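Local atomic coordinates of phenol hydroxylase component phN (Pseudomonas stutzeri, PDB entry 3U52), a protein that probably serves as the diiron-bearing hydroxylase subunit of a bacterial multicomponent monooxygenase that uses dioxygen to hydroxylate phenol. Residues L139-T144 with S231-H236; L56-Y61 with C131-I136; I247-E252 with L310-I315. All blocks are in the same frame, centred on the assembly; numbering follows the deposited sequence.

Interaction 1 (L139-T144 with S231-H236). With FE (Fe (III) ion), chain H; FE (Fe (III) ion), chain G.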
loop_
_atom_site.group_PDB
_atom_site.type_symbol
_atom_site.label_atom_id
_atom_site.label_comp_id
_atom_site.label_asym_id
_atom_site.label_seq_id
_atom_site.Cartn_x
_atom_site.Cartn_y
_atom_site.Cartn_z
ATOM N N LEU A 139 -3.739 7.928 19.567
ATOM C CA LEU A 139 -2.837 8.805 18.862
ATOM C C LEU A 139 -2.778 8.403 17.380
ATOM O O LEU A 139 -2.802 9.227 16.472
ATOM C CB LEU A 139 -1.426 8.674 19.450
ATOM C CG LEU A 139 -0.438 9.682 18.814
ATOM C CD1 LEU A 139 -0.945 11.186 18.857
ATOM C CD2 LEU A 139 0.997 9.532 19.444
ATOM N N ARG A 140 -2.638 7.123 17.136
ATOM C CA ARG A 140 -2.610 6.664 15.758
ATOM C C ARG A 140 -3.871 7.079 15.035
ATOM O O ARG A 140 -3.814 7.543 13.910
ATOM C CB ARG A 140 -2.506 5.152 15.712
ATOM C CG ARG A 140 -2.559 4.653 14.254
ATOM C CD ARG A 140 -2.299 3.222 14.158
ATOM N NE ARG A 140 -3.513 2.556 13.891
ATOM C CZ ARG A 140 -3.778 1.942 12.755
ATOM N NH1 ARG A 140 -2.882 1.901 11.773
ATOM N NH2 ARG A 140 -4.952 1.368 12.612
ATOM N N HIS A 141 -5.018 6.906 15.686
ATOM C CA HIS A 141 -6.323 7.152 15.060
ATOM C C HIS A 141 -6.459 8.610 14.720
ATOM O O HIS A 141 -6.880 8.972 13.628
ATOM C CB HIS A 141 -7.470 6.672 15.984
ATOM C CG HIS A 141 -7.557 5.180 16.085
ATOM N ND1 HIS A 141 -8.417 4.540 16.947
ATOM C CD2 HIS A 141 -6.881 4.195 15.433
ATOM C CE1 HIS A 141 -8.272 3.232 16.825
ATOM N NE2 HIS A 141 -7.364 2.997 15.900
ATOM N N SER A 142 -6.014 9.450 15.654
ATOM C CA SER A 142 -5.971 10.908 15.457
ATOM C C SER A 142 -5.136 11.331 14.196
ATOM O O SER A 142 -5.591 12.071 13.337
ATOM C CB SER A 142 -5.342 11.513 16.725
ATOM O OG SER A 142 -5.211 12.895 16.570
ATOM N N GLN A 143 -3.894 10.878 14.135
ATOM C CA GLN A 143 -2.973 11.276 13.087
ATOM C C GLN A 143 -3.330 10.679 11.741
ATOM O O GLN A 143 -3.271 11.378 10.735
ATOM C CB GLN A 143 -1.552 10.899 13.521
ATOM C CG GLN A 143 -1.119 11.606 14.829
ATOM C CD GLN A 143 0.338 11.373 15.130
ATOM O OE1 GLN A 143 0.857 10.282 14.866
ATOM N NE2 GLN A 143 1.015 12.390 15.670
ATOM N N THR A 144 -3.684 9.406 11.690
ATOM C CA THR A 144 -4.062 8.795 10.423
ATOM C C THR A 144 -5.365 9.393 9.851
ATOM O O THR A 144 -5.511 9.501 8.649
ATOM C CB THR A 144 -4.182 7.259 10.510
ATOM O OG1 THR A 144 -5.271 6.920 11.349
ATOM C CG2 THR A 144 -2.920 6.613 11.082
ATOM N N SER A 231 -8.699 -4.274 13.963
ATOM C CA SER A 231 -7.917 -5.011 14.950
ATOM C C SER A 231 -7.653 -4.182 16.214
ATOM O O SER A 231 -7.582 -4.722 17.301
ATOM C CB SER A 231 -6.614 -5.565 14.359
ATOM O OG SER A 231 -5.790 -4.525 13.872
ATOM N N ASP A 232 -7.520 -2.863 16.071
ATOM C CA ASP A 232 -7.319 -1.997 17.214
ATOM C C ASP A 232 -8.578 -2.061 18.071
ATOM O O ASP A 232 -8.484 -2.279 19.262
ATOM C CB ASP A 232 -7.100 -0.524 16.807
ATOM C CG ASP A 232 -5.794 -0.272 16.050
ATOM O OD1 ASP A 232 -4.857 -1.084 16.078
ATOM O OD2 ASP A 232 -5.703 0.809 15.433
ATOM N N GLU A 233 -9.750 -1.890 17.458
ATOM C CA GLU A 233 -11.014 -1.806 18.211
ATOM C C GLU A 233 -11.390 -3.084 18.873
ATOM O O GLU A 233 -12.059 -3.035 19.895
ATOM C CB GLU A 233 -12.210 -1.324 17.359
ATOM C CG GLU A 233 -12.045 0.102 16.837
ATOM C CD GLU A 233 -11.577 1.117 17.898
ATOM O OE1 GLU A 233 -10.632 1.854 17.599
ATOM O OE2 GLU A 233 -12.112 1.214 19.024
ATOM N N ALA A 234 -10.982 -4.217 18.302
ATOM C CA ALA A 234 -11.108 -5.495 18.982
ATOM C C ALA A 234 -10.415 -5.487 20.352
ATOM O O ALA A 234 -10.957 -6.024 21.317
ATOM C CB ALA A 234 -10.560 -6.637 18.122
ATOM N N ARG A 235 -9.216 -4.919 20.449
ATOM C CA ARG A 235 -8.567 -4.813 21.746
ATOM C C ARG A 235 -9.340 -3.824 22.655
ATOM O O ARG A 235 -9.429 -4.003 23.877
ATOM C CB ARG A 235 -7.133 -4.312 21.572
ATOM C CG ARG A 235 -6.204 -5.287 20.859
ATOM C CD ARG A 235 -4.762 -4.866 21.102
ATOM N NE ARG A 235 -4.450 -3.541 20.533
ATOM C CZ ARG A 235 -4.122 -3.353 19.254
ATOM N NH1 ARG A 235 -4.044 -4.386 18.420
ATOM N NH2 ARG A 235 -3.845 -2.151 18.793
ATOM N N HIS A 236 -9.812 -2.733 22.062
ATOM C CA HIS A 236 -10.449 -1.666 22.858
ATOM C C HIS A 236 -11.775 -2.163 23.452
ATOM O O HIS A 236 -12.086 -1.861 24.605
ATOM C CB HIS A 236 -10.626 -0.381 22.037
ATOM C CG HIS A 236 -9.322 0.168 21.540
ATOM N ND1 HIS A 236 -9.245 1.246 20.690
ATOM C CD2 HIS A 236 -8.047 -0.242 21.744
ATOM C CE1 HIS A 236 -7.973 1.500 20.419
ATOM N NE2 HIS A 236 -7.230 0.594 21.019
HETATM FE FE FE H . -11.017 2.634 19.983
HETATM FE FE FE G . -10.024 5.531 18.395
#
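His-141 and Arg-140 converge on a single carboxylate oxygen, OD2 of Asp-232, and this is the tight part of the contact. His-141 NE2 donates to Asp-232 OD2 at 2.8 Å with an N-H...O angle of 148°, arriving on the anti side of the carboxylate. Arg-140 NH2 makes a salt bridge to the same OD2 at 3.0 Å from above the carboxylate plane, the guanidinium standing nearly perpendicular to it (86°); the bond from NE is weak. Arg-140 can turn its end this way because its chain bends at chi3, and its NH1 pairs with Glu-69. The other imidazole nitrogen, His-141 ND1, binds one iron(III) at 2.4 Å together with Glu-108 and Glu-138, so Asp-232 acts as a second-shell residue fixing the ring's rotation. Glu-233, through both carboxylate oxygens, and His-236 ND1 hold the second iron with Glu-199; His-236 NE2 hydrogen-bonds Asp-137. Only long side chains bridge the segments, whose axes stay 12.5 Å apart. The looser side is at partly exposed Arg-235, whose NH2 salt-bridges Asp-232 OD1 within its own segment, by a weak hydrogen bond, and also Asp-137. Segments 139-144 and 231-236 run roughly antiparallel (146°) on helices 125-155 and 220-250, flanked by helix 58-81, whose Gln-65 touches Asp-232.

Interaction 2 (L56-Y61 with C131-I136)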
loop_
_atom_site.group_PDB
_atom_site.type_symbol
_atom_site.label_atom_id
_atom_site.label_comp_id
_atom_site.label_asym_id
_atom_site.label_seq_id
_atom_site.Cartn_x
_atom_site.Cartn_y
_atom_site.Cartn_z
ATOM N N LEU A 56 0.015 -8.627 24.157
ATOM C CA LEU A 56 0.904 -8.203 23.100
ATOM C C LEU A 56 2.162 -7.557 23.653
ATOM O O LEU A 56 2.116 -6.445 24.201
ATOM C CB LEU A 56 0.200 -7.138 22.271
ATOM C CG LEU A 56 -0.474 -7.408 20.942
ATOM C CD1 LEU A 56 -0.952 -6.029 20.471
ATOM C CD2 LEU A 56 0.496 -8.002 19.935
ATOM N N THR A 57 3.291 -8.209 23.512
ATOM C CA THR A 57 4.510 -7.555 23.968
ATOM C C THR A 57 4.880 -6.446 22.968
ATOM O O THR A 57 4.271 -6.369 21.886
ATOM C CB THR A 57 5.638 -8.552 24.183
ATOM O OG1 THR A 57 5.797 -9.313 22.986
ATOM C CG2 THR A 57 5.329 -9.467 25.357
ATOM N N MET A 58 5.787 -5.547 23.348
ATOM C CA MET A 58 6.075 -4.396 22.500
ATOM C C MET A 58 6.636 -4.783 21.111
ATOM O O MET A 58 6.300 -4.143 20.128
ATOM C CB MET A 58 6.989 -3.380 23.177
ATOM C CG MET A 58 6.284 -2.520 24.219
ATOM S SD MET A 58 4.716 -1.807 23.651
ATOM C CE MET A 58 5.074 -0.970 22.138
ATOM N N ASP A 59 7.468 -5.824 21.049
ATOM C CA ASP A 59 8.080 -6.268 19.774
ATOM C C ASP A 59 6.975 -6.601 18.766
ATOM O O ASP A 59 6.998 -6.114 17.648
ATOM C CB ASP A 59 9.028 -7.490 19.988
ATOM C CG ASP A 59 8.339 -8.687 20.669
ATOM O OD1 ASP A 59 7.801 -8.540 21.782
ATOM O OD2 ASP A 59 8.307 -9.810 20.101
ATOM N N ALA A 60 6.000 -7.398 19.203
ATOM C CA ALA A 60 4.869 -7.832 18.385
ATOM C C ALA A 60 3.917 -6.686 18.027
ATOM O O ALA A 60 3.390 -6.656 16.908
ATOM C CB ALA A 60 4.109 -8.880 19.147
ATOM N N TYR A 61 3.707 -5.741 18.967
ATOM C CA TYR A 61 2.923 -4.508 18.690
ATOM C C TYR A 61 3.566 -3.711 17.521
ATOM O O TYR A 61 2.904 -3.410 16.510
ATOM C CB TYR A 61 2.783 -3.639 19.960
ATOM C CG TYR A 61 1.956 -2.385 19.713
ATOM C CD1 TYR A 61 2.569 -1.184 19.298
ATOM C CD2 TYR A 61 0.574 -2.422 19.848
ATOM C CE1 TYR A 61 1.815 -0.033 19.009
ATOM C CE2 TYR A 61 -0.214 -1.256 19.568
ATOM C CZ TYR A 61 0.422 -0.085 19.153
ATOM O OH TYR A 61 -0.324 1.048 18.864
ATOM N N CYS A 131 -4.104 0.354 29.293
ATOM C CA CYS A 131 -4.473 1.769 29.061
ATOM C C CYS A 131 -3.473 2.493 28.202
ATOM O O CYS A 131 -3.851 3.315 27.373
ATOM C CB CYS A 131 -4.670 2.553 30.366
ATOM S SG CYS A 131 -6.148 2.023 31.210
ATOM N N GLN A 132 -2.191 2.207 28.408
ATOM C CA GLN A 132 -1.154 2.863 27.618
ATOM C C GLN A 132 -1.185 2.390 26.163
ATOM O O GLN A 132 -0.881 3.150 25.262
ATOM C CB GLN A 132 0.210 2.563 28.180
ATOM C CG GLN A 132 0.508 3.272 29.519
ATOM C CD GLN A 132 1.876 2.851 30.057
ATOM O OE1 GLN A 132 2.681 2.225 29.343
ATOM N NE2 GLN A 132 2.113 3.127 31.325
ATOM N N MET A 133 -1.442 1.117 25.931
ATOM C CA MET A 133 -1.519 0.634 24.543
ATOM C C MET A 133 -2.736 1.249 23.854
ATOM O O MET A 133 -2.639 1.646 22.690
ATOM C CB MET A 133 -1.581 -0.854 24.491
ATOM C CG MET A 133 -0.888 -1.353 23.224
ATOM S SD MET A 133 -0.830 -3.193 23.166
ATOM C CE MET A 133 0.677 -3.419 24.154
ATOM N N GLN A 134 -3.846 1.415 24.600
ATOM C CA GLN A 134 -4.994 2.139 24.076
ATOM C C GLN A 134 -4.640 3.615 23.758
ATOM O O GLN A 134 -4.931 4.116 22.674
ATOM C CB GLN A 134 -6.212 2.028 25.012
ATOM C CG GLN A 134 -7.325 2.904 24.552
ATOM C CD GLN A 134 -8.632 2.199 24.410
ATOM O OE1 GLN A 134 -8.829 1.093 24.923
ATOM N NE2 GLN A 134 -9.559 2.841 23.687
ATOM N N ALA A 135 -3.932 4.280 24.663
ATOM C CA ALA A 135 -3.498 5.656 24.397
ATOM C C ALA A 135 -2.733 5.810 23.074
ATOM O O ALA A 135 -3.019 6.724 22.268
ATOM C CB ALA A 135 -2.628 6.167 25.568
ATOM N N ILE A 136 -1.749 4.955 22.837
ATOM C CA ILE A 136 -0.956 5.146 21.612
ATOM C C ILE A 136 -1.788 4.722 20.356
ATOM O O ILE A 136 -1.600 5.273 19.278
ATOM C CB ILE A 136 0.437 4.483 21.715
ATOM C CG1 ILE A 136 1.355 4.981 20.596
ATOM C CG2 ILE A 136 0.251 2.984 21.667
ATOM C CD1 ILE A 136 2.826 4.452 20.693
#
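Met-133 and Tyr-61 run antiparallel alongside one another, the thioether chain passing obliquely beside the phenol ring, near CD2 and CE2. The sulfur SD of Met-133 comes within 3.7 Å of Tyr-61 CD2, and Met-133 CG is equally near Tyr-61 CE2. Measured to the ring centroid, SD lies at 4.7 Å and 53° off the normal, an oblique Met-aromatic contact. Tyr-61 extends toward helix 125-155 because its CG stands anti to the backbone N (chi1 -179°). Leu-56 lies roughly perpendicular to Met-133: its CD1 is 3.9 Å from SD, while the bend at chi3 (-85°) of Met-133 brings the terminal methyl CE to 3.4 Å from the carbonyl O of Leu-56. Farther along the ring, Ile-136 sets its CG2 branch 3.5 Å from Tyr-61 OH. That hydroxyl is not left to the methyl group: it hydrogen-bonds to Asp-137 and to an aromatic side chain of a neighbouring protein chain. The 241 Å² buried here is mostly apolar, apart from the Leu-56 carbonyl O against Met-133 CE and the tyrosine hydroxyl. The loop and first turn of helix 58-81 thus pack on the iron-bearing helix 125-155 within the helical hydroxylase fold, with a Met-aromatic contact at the centre.

Interaction 3 (I247-E252 with L310-I315)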
loop_
_atom_site.group_PDB
_atom_site.type_symbol
_atom_site.label_atom_id
_atom_site.label_comp_id
_atom_site.label_asym_id
_atom_site.label_seq_id
_atom_site.Cartn_x
_atom_site.Cartn_y
_atom_site.Cartn_z
ATOM N N ILE A 247 -14.277 -4.255 37.937
ATOM C CA ILE A 247 -14.776 -3.266 38.925
ATOM C C ILE A 247 -15.978 -3.786 39.708
ATOM O O ILE A 247 -16.032 -3.629 40.944
ATOM C CB ILE A 247 -15.116 -1.935 38.242
ATOM C CG1 ILE A 247 -13.836 -1.291 37.709
ATOM C CG2 ILE A 247 -15.761 -0.968 39.214
ATOM C CD1 ILE A 247 -14.108 0.063 36.970
ATOM N N LEU A 248 -16.908 -4.441 38.993
ATOM C CA LEU A 248 -18.097 -4.997 39.636
ATOM C C LEU A 248 -17.758 -6.151 40.584
ATOM O O LEU A 248 -18.419 -6.330 41.603
ATOM C CB LEU A 248 -19.120 -5.476 38.592
ATOM C CG LEU A 248 -19.750 -4.296 37.837
ATOM C CD1 LEU A 248 -20.546 -4.773 36.596
ATOM C CD2 LEU A 248 -20.573 -3.425 38.757
ATOM N N GLU A 249 -16.729 -6.919 40.264
ATOM C CA GLU A 249 -16.371 -8.077 41.080
ATOM C C GLU A 249 -15.519 -7.740 42.278
ATOM O O GLU A 249 -15.426 -8.519 43.220
ATOM C CB GLU A 249 -15.667 -9.103 40.212
ATOM C CG GLU A 249 -16.662 -9.830 39.335
ATOM C CD GLU A 249 -16.063 -10.912 38.505
ATOM O OE1 GLU A 249 -14.935 -11.343 38.837
ATOM O OE2 GLU A 249 -16.731 -11.331 37.526
ATOM N N GLN A 250 -14.898 -6.572 42.265
ATOM C CA GLN A 250 -13.953 -6.226 43.306
ATOM C C GLN A 250 -14.586 -5.886 44.656
ATOM O O GLN A 250 -13.944 -6.065 45.687
ATOM C CB GLN A 250 -13.007 -5.115 42.841
ATOM C CG GLN A 250 -12.005 -5.596 41.855
ATOM C CD GLN A 250 -10.899 -6.389 42.498
ATOM O OE1 GLN A 250 -10.318 -5.938 43.450
ATOM N NE2 GLN A 250 -10.616 -7.577 41.989
ATOM N N HIS A 251 -15.834 -5.437 44.668
ATOM C CA HIS A 251 -16.458 -5.069 45.919
ATOM C C HIS A 251 -17.907 -4.757 45.683
ATOM O O HIS A 251 -18.230 -4.033 44.739
ATOM C CB HIS A 251 -15.782 -3.833 46.520
ATOM C CG HIS A 251 -15.922 -3.774 48.004
ATOM N ND1 HIS A 251 -17.109 -3.430 48.617
ATOM C CD2 HIS A 251 -15.056 -4.086 48.999
ATOM C CE1 HIS A 251 -16.959 -3.502 49.929
ATOM N NE2 HIS A 251 -15.724 -3.901 50.185
ATOM N N GLU A 252 -18.788 -5.259 46.542
ATOM C CA GLU A 252 -20.224 -5.015 46.370
ATOM C C GLU A 252 -20.548 -3.552 46.445
ATOM O O GLU A 252 -21.479 -3.105 45.804
ATOM C CB GLU A 252 -21.078 -5.763 47.403
ATOM C CG GLU A 252 -20.630 -5.555 48.824
ATOM C CD GLU A 252 -21.465 -6.344 49.826
ATOM O OE1 GLU A 252 -21.428 -7.603 49.778
ATOM O OE2 GLU A 252 -22.152 -5.699 50.667
ATOM N N LEU A 310 -24.902 -8.665 32.788
ATOM C CA LEU A 310 -24.515 -7.867 33.953
ATOM C C LEU A 310 -25.488 -7.995 35.142
ATOM O O LEU A 310 -25.166 -7.584 36.272
ATOM C CB LEU A 310 -24.294 -6.369 33.559
ATOM C CG LEU A 310 -23.197 -6.045 32.512
ATOM C CD1 LEU A 310 -22.977 -4.522 32.356
ATOM C CD2 LEU A 310 -21.878 -6.684 32.894
ATOM N N GLU A 311 -26.673 -8.563 34.893
ATOM C CA GLU A 311 -27.647 -8.860 35.943
ATOM C C GLU A 311 -27.101 -9.710 37.093
ATOM O O GLU A 311 -27.511 -9.517 38.231
ATOM C CB GLU A 311 -28.863 -9.554 35.367
ATOM C CG GLU A 311 -29.832 -8.628 34.663
ATOM C CD GLU A 311 -31.089 -9.356 34.192
ATOM O OE1 GLU A 311 -31.466 -9.183 33.010
ATOM O OE2 GLU A 311 -31.673 -10.121 35.003
ATOM N N ARG A 312 -26.180 -10.635 36.798
ATOM C CA ARG A 312 -25.535 -11.461 37.835
ATOM C C ARG A 312 -24.800 -10.643 38.887
ATOM O O ARG A 312 -24.606 -11.121 39.999
ATOM C CB ARG A 312 -24.591 -12.516 37.230
ATOM C CG ARG A 312 -23.245 -12.028 36.698
ATOM C CD ARG A 312 -22.393 -13.224 36.241
ATOM N NE ARG A 312 -21.137 -13.413 36.997
ATOM C CZ ARG A 312 -21.013 -13.844 38.264
ATOM N NH1 ARG A 312 -22.080 -14.129 39.016
ATOM N NH2 ARG A 312 -19.798 -13.964 38.796
ATOM N N TYR A 313 -24.401 -9.418 38.529
ATOM C CA TYR A 313 -23.714 -8.486 39.456
ATOM C C TYR A 313 -24.680 -7.572 40.172
ATOM O O TYR A 313 -24.261 -6.801 41.024
ATOM C CB TYR A 313 -22.701 -7.616 38.718
ATOM C CG TYR A 313 -21.657 -8.381 37.961
ATOM C CD1 TYR A 313 -21.617 -8.357 36.566
ATOM C CD2 TYR A 313 -20.722 -9.152 38.639
ATOM C CE1 TYR A 313 -20.665 -9.063 35.866
ATOM C CE2 TYR A 313 -19.751 -9.873 37.952
ATOM C CZ TYR A 313 -19.725 -9.816 36.567
ATOM O OH TYR A 313 -18.744 -10.540 35.926
ATOM N N GLY A 314 -25.967 -7.650 39.852
ATOM C CA GLY A 314 -26.919 -6.696 40.424
ATOM C C GLY A 314 -27.101 -5.434 39.572
ATOM O O GLY A 314 -27.655 -4.441 40.050
ATOM N N ILE A 315 -26.660 -5.466 38.314
ATOM C CA ILE A 315 -26.746 -4.273 37.429
ATOM C C ILE A 315 -28.069 -4.306 36.628
ATOM O O ILE A 315 -28.481 -5.360 36.177
ATOM C CB ILE A 315 -25.499 -4.196 36.466
ATOM C CG1 ILE A 315 -24.221 -3.837 37.232
ATOM C CG2 ILE A 315 -25.738 -3.295 35.220
ATOM C CD1 ILE A 315 -24.190 -2.446 37.861
#
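Tyr-313 meets Leu-248 and Glu-249, near the end of helix 220-250, from within the Schellman motif that ends helix 291-310. That motif is defined by Ile-315 N bonding to Leu-310 O and Gly-314 N to Glu-311 O, with Gly-314 as the C-prime residue at positive phi (90°). The side chain of Tyr-313 can be followed outward. Its CB lies 4.2 Å from Leu-248 CD1, and the ring then passes beneath Leu-248 CB, which sits over one face in a CH-pi contact, 22° off the normal; CG of Arg-312 covers the opposite face. CD1 meets Leu-248 CD1 at 3.7 Å, whereas CE2, on the other border, faces Glu-249 CG at 3.4 Å. Beyond the ring contact, Leu-248 CD1 also meets Ile-315 CG1 at 3.8 Å. Glu-249 brings its carboxylate to the ring edge through a chain extended beyond CG (chi2 -177°). Replacing Tyr-313 by an alanine would probably leave the Glu-249 carboxylate without its hydroxyl mate and open a gap beneath Leu-248 CB. Arg-312 NH2 stays beyond salt-bridge range of Glu-249. At the tip, Tyr-313 OH donates to Glu-249 OE2 at 2.7 Å, using the anti lone pair of that oxygen.

How the interactions relate
Interactions 1 and 2 adjoin, their centres 11 Å apart, and share helix 125-155; Arg-235 of the first packs on Tyr-61 and Leu-56 of the second, and His-236 on Gln-134. Asp-137, between the two segments of that helix, serves both, bonding Tyr-61, Arg-235 and His-236. Interaction 3 is remote, its centre 29 Å from that of interaction 1, yet it uses the C-terminal end of helix 220-250, the helix that gives interaction 1 its segment 231-236. The chemistry follows position: interaction 1, buried, is polar and iron-linked; interaction 2, also buried, relies on sulfur, aromatic and aliphatic groups; interaction 3, partly exposed, combines an apolar patch with a surface hydroxyl-carboxylate bond.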